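Local coordinates for phthiocerol synthesis polyketide synthase type I PpsC (Mycobacterium tuberculosis, PDB 7AHB), which takes part in phthiocerol assembly as a modular polyketide synthase, its acyltransferase domain probably selecting and loading the extender unit, at residues E187-D192 against D221-Q226; Q302-A307 against D329-S334; T175-E180 against L214-L219. All blocks are in the same frame, centred on the assembly; numbering follows the deposited sequence. Where two conformers were deposited one is given.

Contact 1: E187-D192 against D221-Q226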
loop_
_atom_site.group_PDB
_atom_site.type_symbol
_atom_site.label_atom_id
_atom_site.label_comp_id
_atom_site.label_asym_id
_atom_site.label_seq_id
_atom_site.Cartn_x
_atom_site.Cartn_y
_atom_site.Cartn_z
ATOM N N GLU A 187 14.846 8.123 -15.057
ATOM C CA GLU A 187 15.168 9.548 -15.020
ATOM C C GLU A 187 15.673 10.028 -16.376
ATOM O O GLU A 187 15.419 11.170 -16.775
ATOM C CB GLU A 187 16.194 9.823 -13.921
ATOM C CG GLU A 187 15.631 9.565 -12.516
ATOM C CD GLU A 187 16.686 9.601 -11.434
ATOM O OE1 GLU A 187 16.311 9.880 -10.272
ATOM O OE2 GLU A 187 17.876 9.332 -11.734
ATOM N N ALA A 188 16.384 9.175 -17.102
ATOM C CA ALA A 188 16.816 9.547 -18.443
ATOM C C ALA A 188 15.607 9.709 -19.364
ATOM O O ALA A 188 15.475 10.713 -20.070
ATOM C CB ALA A 188 17.775 8.499 -18.999
ATOM N N LEU A 189 14.700 8.733 -19.337
ATOM C CA LEU A 189 13.500 8.774 -20.177
ATOM C C LEU A 189 12.705 10.052 -19.978
ATOM O O LEU A 189 12.216 10.639 -20.942
ATOM C CB LEU A 189 12.629 7.567 -19.852
ATOM C CG LEU A 189 11.276 7.424 -20.562
ATOM C CD1 LEU A 189 11.499 6.916 -21.951
ATOM C CD2 LEU A 189 10.366 6.480 -19.761
ATOM N N ILE A 190 12.572 10.514 -18.736
ATOM C CA ILE A 190 11.699 11.646 -18.440
ATOM C C ILE A 190 12.461 12.963 -18.274
ATOM O O ILE A 190 11.884 13.951 -17.823
ATOM C CB ILE A 190 10.842 11.354 -17.202
ATOM C CG1 ILE A 190 11.714 11.262 -15.954
ATOM C CG2 ILE A 190 10.075 10.047 -17.375
ATOM C CD1 ILE A 190 10.922 10.901 -14.685
ATOM N N ALA A 191 13.735 13.012 -18.661
ATOM C CA ALA A 191 14.500 14.241 -18.482
ATOM C C ALA A 191 13.840 15.434 -19.173
ATOM O O ALA A 191 13.816 16.540 -18.625
ATOM C CB ALA A 191 15.924 14.044 -19.006
ATOM N N ASP A 192 13.307 15.238 -20.374
ATOM C CA ASP A 192 12.667 16.311 -21.118
ATOM C C ASP A 192 11.174 16.422 -20.842
ATOM O O ASP A 192 10.464 17.045 -21.635
ATOM C CB ASP A 192 12.890 16.116 -22.623
ATOM C CG ASP A 192 12.581 17.370 -23.430
ATOM O OD1 ASP A 192 13.040 18.462 -23.030
ATOM O OD2 ASP A 192 11.885 17.266 -24.474
ATOM N N ASP A 221 4.267 4.464 -24.673
ATOM C CA ASP A 221 4.516 4.070 -26.051
ATOM C C ASP A 221 6.008 4.067 -26.351
ATOM O O ASP A 221 6.518 3.123 -26.964
ATOM C CB ASP A 221 3.780 4.991 -27.016
ATOM C CG ASP A 221 3.888 4.511 -28.450
ATOM O OD1 ASP A 221 3.294 3.455 -28.770
ATOM O OD2 ASP A 221 4.610 5.157 -29.229
ATOM N N LYS A 222 6.730 5.100 -25.910
ATOM C CA LYS A 222 8.165 5.156 -26.193
ATOM C C LYS A 222 8.893 3.951 -25.604
ATOM O O LYS A 222 9.727 3.328 -26.278
ATOM C CB LYS A 222 8.753 6.461 -25.668
ATOM C CG LYS A 222 10.228 6.657 -26.045
ATOM C CD LYS A 222 10.690 8.087 -25.775
ATOM C CE LYS A 222 10.661 8.947 -27.020
ATOM N NZ LYS A 222 11.867 8.739 -27.876
ATOM N N VAL A 223 8.562 3.581 -24.365
ATOM C CA VAL A 223 9.193 2.421 -23.748
ATOM C C VAL A 223 8.906 1.169 -24.556
ATOM O O VAL A 223 9.798 0.346 -24.790
ATOM C CB VAL A 223 8.735 2.264 -22.290
ATOM C CG1 VAL A 223 9.247 0.952 -21.729
ATOM C CG2 VAL A 223 9.186 3.462 -21.462
ATOM N N ARG A 224 7.661 1.008 -25.012
ATOM C CA ARG A 224 7.328 -0.156 -25.823
ATOM C C ARG A 224 8.042 -0.123 -27.169
ATOM O O ARG A 224 8.546 -1.149 -27.632
ATOM C CB ARG A 224 5.817 -0.232 -26.020
ATOM C CG ARG A 224 5.083 -0.589 -24.765
ATOM C CD ARG A 224 3.563 -0.571 -24.998
ATOM N NE ARG A 224 2.870 -0.982 -23.789
ATOM C CZ ARG A 224 1.553 -1.025 -23.672
ATOM N NH1 ARG A 224 0.791 -0.667 -24.696
ATOM N NH2 ARG A 224 1.014 -1.416 -22.530
ATOM N N GLN A 225 8.085 1.036 -27.819
ATOM C CA GLN A 225 8.745 1.134 -29.112
ATOM C C GLN A 225 10.255 0.956 -29.008
ATOM O O GLN A 225 10.896 0.580 -29.987
ATOM C CB GLN A 225 8.420 2.480 -29.747
ATOM C CG GLN A 225 6.938 2.631 -30.088
ATOM C CD GLN A 225 6.481 1.637 -31.137
ATOM O OE1 GLN A 225 7.190 1.377 -32.112
ATOM N NE2 GLN A 225 5.293 1.067 -30.937
ATOM N N GLN A 226 10.842 1.222 -27.852
ATOM C CA GLN A 226 12.251 0.950 -27.611
ATOM C C GLN A 226 12.474 -0.457 -27.075
ATOM O O GLN A 226 13.511 -0.717 -26.450
ATOM C CB GLN A 226 12.810 2.007 -26.661
ATOM C CG GLN A 226 12.798 3.404 -27.310
ATOM C CD GLN A 226 13.241 4.517 -26.374
ATOM O OE1 GLN A 226 13.205 4.367 -25.147
ATOM N NE2 GLN A 226 13.672 5.645 -26.957
#

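Contact 2: Q302-A307 against D329-S334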
loop_
_atom_site.group_PDB
_atom_site.type_symbol
_atom_site.label_atom_id
_atom_site.label_comp_id
_atom_site.label_asym_id
_atom_site.label_seq_id
_atom_site.Cartn_x
_atom_site.Cartn_y
_atom_site.Cartn_z
ATOM N N GLN A 302 14.021 0.389 -1.755
ATOM C CA GLN A 302 15.009 0.532 -0.689
ATOM C C GLN A 302 14.466 0.032 0.646
ATOM O O GLN A 302 15.197 -0.559 1.447
ATOM C CB GLN A 302 15.443 1.998 -0.599
ATOM C CG GLN A 302 16.079 2.552 -1.889
ATOM C CD GLN A 302 15.098 3.291 -2.847
ATOM O OE1 GLN A 302 13.879 3.076 -2.828
ATOM N NE2 GLN A 302 15.657 4.174 -3.697
ATOM N N ALA A 303 13.186 0.251 0.907
ATOM C CA ALA A 303 12.593 -0.247 2.148
ATOM C C ALA A 303 12.592 -1.775 2.201
ATOM O O ALA A 303 12.915 -2.374 3.239
ATOM C CB ALA A 303 11.165 0.293 2.299
ATOM N N ILE A 304 12.256 -2.429 1.089
ATOM C CA ILE A 304 12.267 -3.891 1.070
ATOM C C ILE A 304 13.690 -4.412 1.266
ATOM O O ILE A 304 13.933 -5.340 2.043
ATOM C CB ILE A 304 11.643 -4.421 -0.235
ATOM C CG1 ILE A 304 10.126 -4.130 -0.269
ATOM C CG2 ILE A 304 11.919 -5.913 -0.388
ATOM C CD1 ILE A 304 9.338 -4.857 0.799
ATOM N N ALA A 305 14.647 -3.834 0.545
ATOM C CA ALA A 305 16.042 -4.239 0.690
ATOM C C ALA A 305 16.485 -4.142 2.148
ATOM O O ALA A 305 17.089 -5.072 2.695
ATOM C CB ALA A 305 16.931 -3.371 -0.214
ATOM N N HIS A 306 16.191 -3.014 2.789
ATOM C CA HIS A 306 16.550 -2.846 4.193
ATOM C C HIS A 306 15.941 -3.952 5.040
ATOM O O HIS A 306 16.616 -4.538 5.893
ATOM C CB HIS A 306 16.083 -1.470 4.693
ATOM C CG HIS A 306 16.772 -1.013 5.946
ATOM N ND1 HIS A 306 16.436 -1.488 7.201
ATOM C CD2 HIS A 306 17.785 -0.135 6.136
ATOM C CE1 HIS A 306 17.230 -0.938 8.104
ATOM N NE2 HIS A 306 18.060 -0.117 7.484
ATOM N N ALA A 307 14.672 -4.262 4.790
ATOM C CA ALA A 307 13.918 -5.194 5.608
ATOM C C ALA A 307 14.364 -6.629 5.404
ATOM O O ALA A 307 14.279 -7.439 6.336
ATOM C CB ALA A 307 12.414 -5.081 5.282
ATOM N N ASP A 329 11.949 -9.466 -6.709
ATOM C CA ASP A 329 13.031 -8.902 -7.512
ATOM C C ASP A 329 14.054 -8.185 -6.634
ATOM O O ASP A 329 15.266 -8.354 -6.811
ATOM C CB ASP A 329 12.477 -7.943 -8.555
ATOM C CG ASP A 329 11.892 -8.669 -9.757
ATOM O OD1 ASP A 329 12.091 -9.909 -9.868
ATOM O OD2 ASP A 329 11.230 -7.999 -10.575
ATOM N N THR A 330 13.582 -7.382 -5.676
ATOM C CA THR A 330 14.497 -6.671 -4.789
ATOM C C THR A 330 15.302 -7.644 -3.944
ATOM O O THR A 330 16.526 -7.536 -3.850
ATOM C CB THR A 330 13.713 -5.707 -3.905
ATOM O OG1 THR A 330 13.265 -4.621 -4.706
ATOM C CG2 THR A 330 14.568 -5.185 -2.755
ATOM N N LEU A 331 14.626 -8.608 -3.324
ATOM C CA LEU A 331 15.322 -9.542 -2.441
ATOM C C LEU A 331 16.353 -10.356 -3.211
ATOM O O LEU A 331 17.448 -10.638 -2.698
ATOM C CB LEU A 331 14.311 -10.462 -1.756
ATOM C CG LEU A 331 13.346 -9.768 -0.805
ATOM C CD1 LEU A 331 12.287 -10.732 -0.310
ATOM C CD2 LEU A 331 14.097 -9.160 0.382
ATOM N N ARG A 332 16.019 -10.740 -4.450
ATOM C CA ARG A 332 16.933 -11.541 -5.257
ATOM C C ARG A 332 18.218 -10.780 -5.571
ATOM O O ARG A 332 19.261 -11.396 -5.802
ATOM C CB ARG A 332 16.231 -11.962 -6.550
ATOM C CG ARG A 332 16.639 -13.305 -7.101
ATOM C CD ARG A 332 15.878 -13.623 -8.407
ATOM N NE ARG A 332 14.470 -13.288 -8.296
ATOM C CZ ARG A 332 13.485 -14.176 -8.203
ATOM N NH1 ARG A 332 13.747 -15.485 -8.231
ATOM N NH2 ARG A 332 12.230 -13.745 -8.102
ATOM N N ALA A 333 18.165 -9.449 -5.585
ATOM C CA ALA A 333 19.338 -8.659 -5.927
ATOM C C ALA A 333 20.364 -8.605 -4.809
ATOM O O ALA A 333 21.528 -8.325 -5.083
ATOM C CB ALA A 333 18.923 -7.229 -6.294
ATOM N N SER A 334 19.962 -8.874 -3.565
ATOM C CA SER A 334 20.852 -8.774 -2.424
ATOM C C SER A 334 20.985 -10.055 -1.626
ATOM O O SER A 334 21.992 -10.206 -0.917
ATOM C CB SER A 334 20.364 -7.682 -1.457
ATOM O OG SER A 334 20.544 -6.385 -1.982
#

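Contact 3: T175-E180 against L214-L219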
loop_
_atom_site.group_PDB
_atom_site.type_symbol
_atom_site.label_atom_id
_atom_site.label_comp_id
_atom_site.label_asym_id
_atom_site.label_seq_id
_atom_site.Cartn_x
_atom_site.Cartn_y
_atom_site.Cartn_z
ATOM N N THR A 175 -2.206 10.193 -13.979
ATOM C CA THR A 175 -2.173 8.742 -13.847
ATOM C C THR A 175 -0.719 8.356 -13.621
ATOM O O THR A 175 0.154 9.218 -13.468
ATOM C CB THR A 175 -2.810 8.043 -15.056
ATOM O OG1 THR A 175 -2.961 6.646 -14.764
ATOM C CG2 THR A 175 -1.980 8.227 -16.304
ATOM N N MET A 176 -0.455 7.057 -13.580
ATOM C CA MET A 176 0.906 6.572 -13.407
ATOM C C MET A 176 1.102 5.383 -14.327
ATOM O O MET A 176 0.141 4.837 -14.873
ATOM C CB MET A 176 1.192 6.172 -11.962
ATOM C CG MET A 176 0.804 7.218 -10.954
ATOM S SD MET A 176 1.179 6.617 -9.239
ATOM C CE MET A 176 2.807 7.001 -9.106
ATOM N N ALA A 177 2.359 4.974 -14.487
ATOM C CA ALA A 177 2.694 3.862 -15.367
ATOM C C ALA A 177 3.864 3.094 -14.778
ATOM O O ALA A 177 4.823 3.698 -14.290
ATOM C CB ALA A 177 3.052 4.341 -16.767
ATOM N N LEU A 178 3.781 1.769 -14.844
ATOM C CA LEU A 178 4.868 0.898 -14.415
ATOM C C LEU A 178 5.738 0.583 -15.623
ATOM O O LEU A 178 5.227 0.142 -16.657
ATOM C CB LEU A 178 4.316 -0.390 -13.807
ATOM C CG LEU A 178 5.319 -1.422 -13.286
ATOM C CD1 LEU A 178 6.051 -0.952 -12.065
ATOM C CD2 LEU A 178 4.577 -2.736 -12.981
ATOM N N LEU A 179 7.047 0.802 -15.492
ATOM C CA LEU A 179 7.981 0.609 -16.594
ATOM C C LEU A 179 9.035 -0.424 -16.210
ATOM O O LEU A 179 9.481 -0.467 -15.063
ATOM C CB LEU A 179 8.679 1.919 -16.955
ATOM C CG LEU A 179 7.903 3.220 -16.857
ATOM C CD1 LEU A 179 8.838 4.409 -17.131
ATOM C CD2 LEU A 179 6.741 3.214 -17.835
ATOM N N GLU A 180 9.440 -1.246 -17.177
ATOM C CA GLU A 180 10.511 -2.211 -16.971
ATOM C C GLU A 180 11.857 -1.512 -17.192
ATOM O O GLU A 180 12.624 -1.844 -18.087
ATOM C CB GLU A 180 10.342 -3.405 -17.897
ATOM C CG GLU A 180 11.374 -4.507 -17.654
ATOM C CD GLU A 180 11.345 -5.593 -18.704
ATOM O OE1 GLU A 180 10.641 -5.437 -19.745
ATOM O OE2 GLU A 180 12.055 -6.613 -18.518
ATOM N N LEU A 214 -1.933 12.143 -20.859
ATOM C CA LEU A 214 -1.449 12.160 -22.236
ATOM C C LEU A 214 0.055 11.924 -22.289
ATOM O O LEU A 214 0.562 11.277 -23.214
ATOM C CB LEU A 214 -1.784 13.493 -22.906
ATOM C CG LEU A 214 -3.253 13.737 -23.272
ATOM C CD1 LEU A 214 -3.456 15.061 -24.021
ATOM C CD2 LEU A 214 -3.798 12.573 -24.109
ATOM N N LEU A 215 0.785 12.463 -21.310
ATOM C CA LEU A 215 2.240 12.332 -21.292
ATOM C C LEU A 215 2.674 10.960 -20.799
ATOM O O LEU A 215 3.667 10.412 -21.284
ATOM C CB LEU A 215 2.847 13.439 -20.436
ATOM C CG LEU A 215 2.552 14.856 -20.920
ATOM C CD1 LEU A 215 3.011 15.869 -19.936
ATOM C CD2 LEU A 215 3.221 15.119 -22.301
ATOM N N ILE A 216 1.962 10.399 -19.825
ATOM C CA ILE A 216 2.216 9.020 -19.430
ATOM C C ILE A 216 1.967 8.080 -20.600
ATOM O O ILE A 216 2.758 7.163 -20.847
ATOM C CB ILE A 216 1.367 8.650 -18.196
ATOM C CG1 ILE A 216 1.749 9.524 -17.013
ATOM C CG2 ILE A 216 1.501 7.180 -17.861
ATOM C CD1 ILE A 216 3.219 9.523 -16.649
ATOM N N ASP A 217 0.877 8.292 -21.348
ATOM C CA ASP A 217 0.630 7.455 -22.514
ATOM C C ASP A 217 1.751 7.596 -23.531
ATOM O O ASP A 217 2.156 6.609 -24.160
ATOM C CB ASP A 217 -0.713 7.814 -23.154
ATOM C CG ASP A 217 -1.894 7.299 -22.355
ATOM O OD1 ASP A 217 -1.671 6.566 -21.375
ATOM O OD2 ASP A 217 -3.037 7.645 -22.698
ATOM N N GLU A 218 2.232 8.819 -23.746
ATOM C CA GLU A 218 3.346 9.014 -24.675
ATOM C C GLU A 218 4.592 8.261 -24.214
ATOM O O GLU A 218 5.329 7.687 -25.026
ATOM C CB GLU A 218 3.630 10.512 -24.825
ATOM C CG GLU A 218 4.949 10.867 -25.432
ATOM C CD GLU A 218 5.082 12.353 -25.700
ATOM O OE1 GLU A 218 4.052 13.047 -25.616
ATOM O OE2 GLU A 218 6.210 12.825 -26.028
ATOM N N LEU A 219 4.841 8.243 -22.911
ATOM C CA LEU A 219 6.034 7.582 -22.400
ATOM C C LEU A 219 5.869 6.069 -22.390
ATOM O O LEU A 219 6.843 5.345 -22.615
ATOM C CB LEU A 219 6.344 8.109 -20.992
ATOM C CG LEU A 219 6.762 9.578 -20.994
ATOM C CD1 LEU A 219 6.821 10.166 -19.609
ATOM C CD2 LEU A 219 8.154 9.701 -21.672
#

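Contact 1: E187-D192 against D221-Q226
Leu189 and Val223 bring the C-terminal ends of two helices together, their CA atoms 8.5 Å apart, the shortest such distance between 187-192 and 221-226. Helix 183-189 and helix 213-225 are the two helices of a ferredoxin-like βαββαβ subdomain, a small unit that acyltransferases of this family carry beside their larger α/β core. Each segment runs out of its helix here: Ile190 is the first residue past one helix to abandon helical backbone angles, and Gln226 the first past the other. With the backbones this far apart, the gap is filled by side chains, chiefly Leu189, which has the largest share of the buried area.

Its CG lies opposite the backbone N across the first torsion (chi1 177°), which carries the forked end out toward helix 213-225. The CD2 methyl meets CG2 of Val223 at 3.7 Å, the two side chains standing roughly perpendicular. Val223, short and branched, is the buried member of the pair and offers a methyl close to its own helix backbone; Leu181 covers both residues from a neighbouring loop, and Leu219, from the same helix as Val223, also touches Leu189.

The outer side is handled differently. Lys222, an exposed residue, runs antiparallel alongside Leu189. Extended through chi1 and chi2, it lays CD beside the leucine; the bends at chi3 (-98°) and chi4 then turn CE and NZ away. A long chain with an apolar shaft suits this border, and the touch is made by Lys222 CD, 4.1 Å from Leu189 CD1.

Contact 2: Q302-A307 against D329-S334
Ile304 and Thr330 meet through their methyl groups, Ile304 CG2 lying 3.6 Å from Thr330 CG2, where two helices pass with axes 9.0 Å apart and a signed crossing angle of -51°. Both β-branched residues use the same arrangement: with chi1 -69° (to CG1) in Ile304 and -72° (to OG1) in Thr330, CG2 is left opposite the backbone N and reaches out from the helix. The CG1-CD1 branch of Ile304 leads away from the partner helix; the side chain as a whole also touches Ile135.

Thr330 has its hydroxyl folded back beside its own backbone, weakly hydrogen-bonded to Ser326 O one turn earlier, and the apolar methyl is left to face the partner helix. That methyl also rests on Ala305, 3.9 Å from its CB; the small alanine allows the two backbones to come close, with the CA atoms of Ala305 and Thr330 6.2 Å apart. Leu331 adds a second apolar touch, its CD2 4.0 Å from Ile304 CG2.

Ile304 and Leu331 both pack on Phe314. Helix 300-308 leads into strand 313-316, which helix 324-334 joins to the parallel neighbour 341-343 in a β-α-β unit, as in the α/β core of acyltransferases.

Contact 3: T175-E180 against L214-L219
Ile216 lies over strand 175-179 with its CG2 methyl pressed against Ala177 CB at 3.4 Å, closer than carbon atoms usually sit. The same isoleucine reaches along the strand to Thr175, whose CG2 is 3.9 Å from Ile216 CB, and its CG1 comes equally near the carbonyl oxygen of Thr175. Between these two residues the strand backbone itself is touched, Met176 C standing 4.0 Å from Ile216 CG2. Alanine suits the central place because a single methyl group lets the helix settle on the sheet, while the branched isoleucine spreads over several strand atoms at once.

The torsions explain how Thr175 takes part. At chi1 -170° its OG1 is opposite the backbone N, and CG2 falls in the crowded position between N and the carbonyl carbon. The hydroxyl bonds to Ile235 O, leaving the methyl to the helix.

Further out, the strand is held in the antiparallel sheet by backbone hydrogen bonds between Thr175 and Gly211, Ala177 and Ile209, Met176 and Val233, and Leu178 and Thr231. Helix 213-225 runs almost along it, the short axes 14° apart and 8.2 Å at their closest, as expected for a helix covering one face of a ferredoxin-like sheet. Ile220 extends the cover over Ala177, whereas Met176 projects from the other face onto Pro239.

The contact is buried, and its touching side-chain atoms are carbon, Ile216 CG1 also approaching the carbonyl oxygen of Thr175. The hydroxyl of Thr175 has its bond to Ile235 O, so van der Waals packing, chiefly of methyl groups, holds helix to strand.

In the fold
Contacts 1 and 3 share one ferredoxin-like subdomain and helix 213-225, their centres 9 Å apart. They interlock: Leu189 CD2 reaches Leu179 CD1 at 3.7 Å and Leu189 CG lies 4.0 Å from Leu219 CD2, so helix 183-189 is tied to sheet and companion helix; Ile190, just after it, adds CG2 on Leu219 CD1 (3.9 Å). Contact 2 stands in the larger α/β core, centred 25 Å from both; its nearest atoms stay about 8 Å from contact 3 and 9 Å from contact 1. Met176, on the opposite strand face, lies near, without touching, a GxSxG sequence, probably the nucleophile elbow. A thiocyanate, probably from the crystallisation liquor, sits about 4 Å from the Leu331 side chain.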